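Local coordinates for protein HcgB (PDB 5D5P) that probably acts as a guanylyltransferase in the biosynthesis of the FeGP cofactor of [Fe]-hydrogenase in a methanogenic archaeon, at residues V53-I57 / L146-L150. Residues are numbered along the deposited sequence; the frame is centred on the assembly and turned at random.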
ATOM      1  N   VAL A  53      10.569   3.355 -15.526  1.00 27.36           N
ATOM      2  CA  VAL A  53      10.666   2.095 -14.800  1.00 25.57           C
ATOM      3  C   VAL A  53      11.726   1.191 -15.422  1.00 26.45           C
ATOM      4  O   VAL A  53      12.563   0.638 -14.729  1.00 29.26           O
ATOM      5  CB  VAL A  53       9.309   1.359 -14.765  1.00 25.07           C
ATOM      6  CG1 VAL A  53       9.450  -0.037 -14.196  1.00 22.64           C
ATOM      7  CG2 VAL A  53       8.299   2.167 -13.927  1.00 26.97           C
ATOM      8  N   SER A  54      11.690   1.083 -16.742  1.00 24.50           N
ATOM      9  CA  SER A  54      12.581   0.188 -17.462  1.00 28.83           C
ATOM     10  C   SER A  54      14.042   0.579 -17.250  1.00 32.58           C
ATOM     11  O   SER A  54      14.903  -0.286 -17.053  1.00 32.94           O
ATOM     12  CB  SER A  54      12.221   0.187 -18.958  1.00 32.71           C
ATOM     13  OG  SER A  54      13.095  -0.657 -19.683  1.00 39.54           O
ATOM     14  N   ASP A  55      14.332   1.875 -17.268  1.00 36.33           N
ATOM     15  CA  ASP A  55      15.708   2.308 -17.095  1.00 38.69           C
ATOM     16  C   ASP A  55      16.256   1.910 -15.730  1.00 36.80           C
ATOM     17  O   ASP A  55      17.419   1.557 -15.614  1.00 39.46           O
ATOM     18  CB  ASP A  55      15.828   3.821 -17.281  1.00 43.60           C
ATOM     19  CG  ASP A  55      15.741   4.238 -18.743  1.00 51.58           C
ATOM     20  OD1 ASP A  55      15.809   3.351 -19.620  1.00 55.18           O
ATOM     21  OD2 ASP A  55      15.582   5.446 -19.016  1.00 55.43           O
ATOM     22  N   ILE A  56      15.410   1.921 -14.704  1.00 32.24           N
ATOM     23  CA  ILE A  56      15.873   1.557 -13.367  1.00 30.33           C
ATOM     24  C   ILE A  56      16.024   0.051 -13.240  1.00 33.94           C
ATOM     25  O   ILE A  56      17.034  -0.442 -12.760  1.00 39.41           O
ATOM     26  CB  ILE A  56      14.905   2.065 -12.272  1.00 29.48           C
ATOM     27  CG1 ILE A  56      15.030   3.580 -12.136  1.00 35.00           C
ATOM     28  CG2 ILE A  56      15.202   1.379 -10.935  1.00 28.70           C
ATOM     29  CD1 ILE A  56      13.881   4.204 -11.377  1.00 35.51           C
ATOM     30  N   ILE A  57      14.996  -0.670 -13.659  1.00 27.17           N
ATOM     31  CA  ILE A  57      14.975  -2.126 -13.498  1.00 30.31           C
ATOM     32  C   ILE A  57      16.064  -2.785 -14.345  1.00 34.83           C
ATOM     33  O   ILE A  57      16.577  -3.853 -13.991  1.00 37.82           O
ATOM     34  CB  ILE A  57      13.605  -2.690 -13.853  1.00 32.12           C
ATOM     35  CG1 ILE A  57      12.575  -2.144 -12.868  1.00 31.78           C
ATOM     36  CG2 ILE A  57      13.606  -4.203 -13.819  1.00 33.88           C
ATOM     37  CD1 ILE A  57      12.873  -2.493 -11.416  1.00 33.60           C
ATOM     38  N   LEU A 146       9.695   4.155  -7.299  1.00 21.33           N
ATOM     39  CA  LEU A 146      10.366   2.884  -7.600  1.00 23.62           C
ATOM     40  C   LEU A 146      11.651   2.746  -6.807  1.00 25.71           C
ATOM     41  O   LEU A 146      11.939   1.676  -6.245  1.00 25.20           O
ATOM     42  CB  LEU A 146      10.628   2.754  -9.096  1.00 23.90           C
ATOM     43  CG  LEU A 146      11.328   1.467  -9.540  1.00 23.00           C
ATOM     44  CD1 LEU A 146      10.572   0.264  -9.023  1.00 23.04           C
ATOM     45  CD2 LEU A 146      11.373   1.428 -11.076  1.00 25.10           C
ATOM     46  N   ILE A 147      12.416   3.826  -6.750  1.00 25.70           N
ATOM     47  CA  ILE A 147      13.662   3.833  -5.986  1.00 27.10           C
ATOM     48  C   ILE A 147      13.352   3.563  -4.505  1.00 25.81           C
ATOM     49  O   ILE A 147      14.069   2.803  -3.833  1.00 27.33           O
ATOM     50  CB  ILE A 147      14.423   5.153  -6.147  1.00 31.57           C
ATOM     51  CG1 ILE A 147      14.988   5.237  -7.568  1.00 35.37           C
ATOM     52  CG2 ILE A 147      15.555   5.241  -5.149  1.00 29.26           C
ATOM     53  CD1 ILE A 147      15.728   6.510  -7.850  1.00 42.66           C
ATOM     54  N   THR A 148      12.280   4.161  -4.006  1.00 26.73           N
ATOM     55  CA  THR A 148      11.873   3.937  -2.615  1.00 26.93           C
ATOM     56  C   THR A 148      11.495   2.474  -2.375  1.00 24.44           C
ATOM     57  O   THR A 148      11.905   1.872  -1.374  1.00 23.14           O
ATOM     58  CB  THR A 148      10.685   4.855  -2.224  1.00 32.65           C
ATOM     59  OG1 THR A 148      11.139   6.222  -2.230  1.00 30.09           O
ATOM     60  CG2 THR A 148      10.210   4.547  -0.820  1.00 36.14           C
ATOM     61  N   ALA A 149      10.727   1.907  -3.300  1.00 22.30           N
ATOM     62  CA  ALA A 149      10.256   0.526  -3.132  1.00 23.23           C
ATOM     63  C   ALA A 149      11.446  -0.427  -3.156  1.00 24.35           C
ATOM     64  O   ALA A 149      11.469  -1.423  -2.415  1.00 23.03           O
ATOM     65  CB  ALA A 149       9.229   0.160  -4.208  1.00 22.39           C
ATOM     66  N   LEU A 150      12.448  -0.121  -3.976  1.00 22.19           N
ATOM     67  CA  LEU A 150      13.624  -0.988  -4.020  1.00 21.54           C
ATOM     68  C   LEU A 150      14.486  -0.799  -2.776  1.00 24.28           C
ATOM     69  O   LEU A 150      14.937  -1.783  -2.204  1.00 25.65           O
ATOM     70  CB  LEU A 150      14.448  -0.745  -5.282  1.00 23.34           C
ATOM     71  CG  LEU A 150      13.755  -1.184  -6.574  1.00 25.39           C
ATOM     72  CD1 LEU A 150      14.481  -0.590  -7.765  1.00 26.16           C
ATOM     73  CD2 LEU A 150      13.677  -2.709  -6.698  1.00 23.40           C
TER
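L146 sets its CD2 methyl against V53, I56 and I57, joining two helices packed on one mixed β-sheet in an α/β fold of the Maf clan. L146 CD2 lies 3.8 Å from I56 CD1. The same methyl is 3.9 Å from V53 CG1 and also touches I57 CG1. L146 and I56 meet tip to tip, whereas V53 and I57 cross the leucine at about a right angle. With CG swung anti to the backbone N (chi1 180°), L146 extends its isobutyl group and brings CD2 to these three residues. I56 has partners on both of its branches: its CD1 also meets I147 CG1 at 4.1 Å, with the two side chains crossing. The I56 and L150 side chains slide past each other in opposite directions, bringing I56 CG2 to 3.8 Å from L150 CD1. The segments run roughly parallel, their axes 33° apart and 11.3 Å at closest approach, and apolar side chains fill the separation without a hydrogen bond across it. Beneath them lies the sheet: V53 and I57 rest on I99 of strand 97-103, L146 and L150 on I115 of strand 111-117. Loop residues I60, I155 and V157 also touch L150, and A149 O is hydrogen-bonded to T124 OG1.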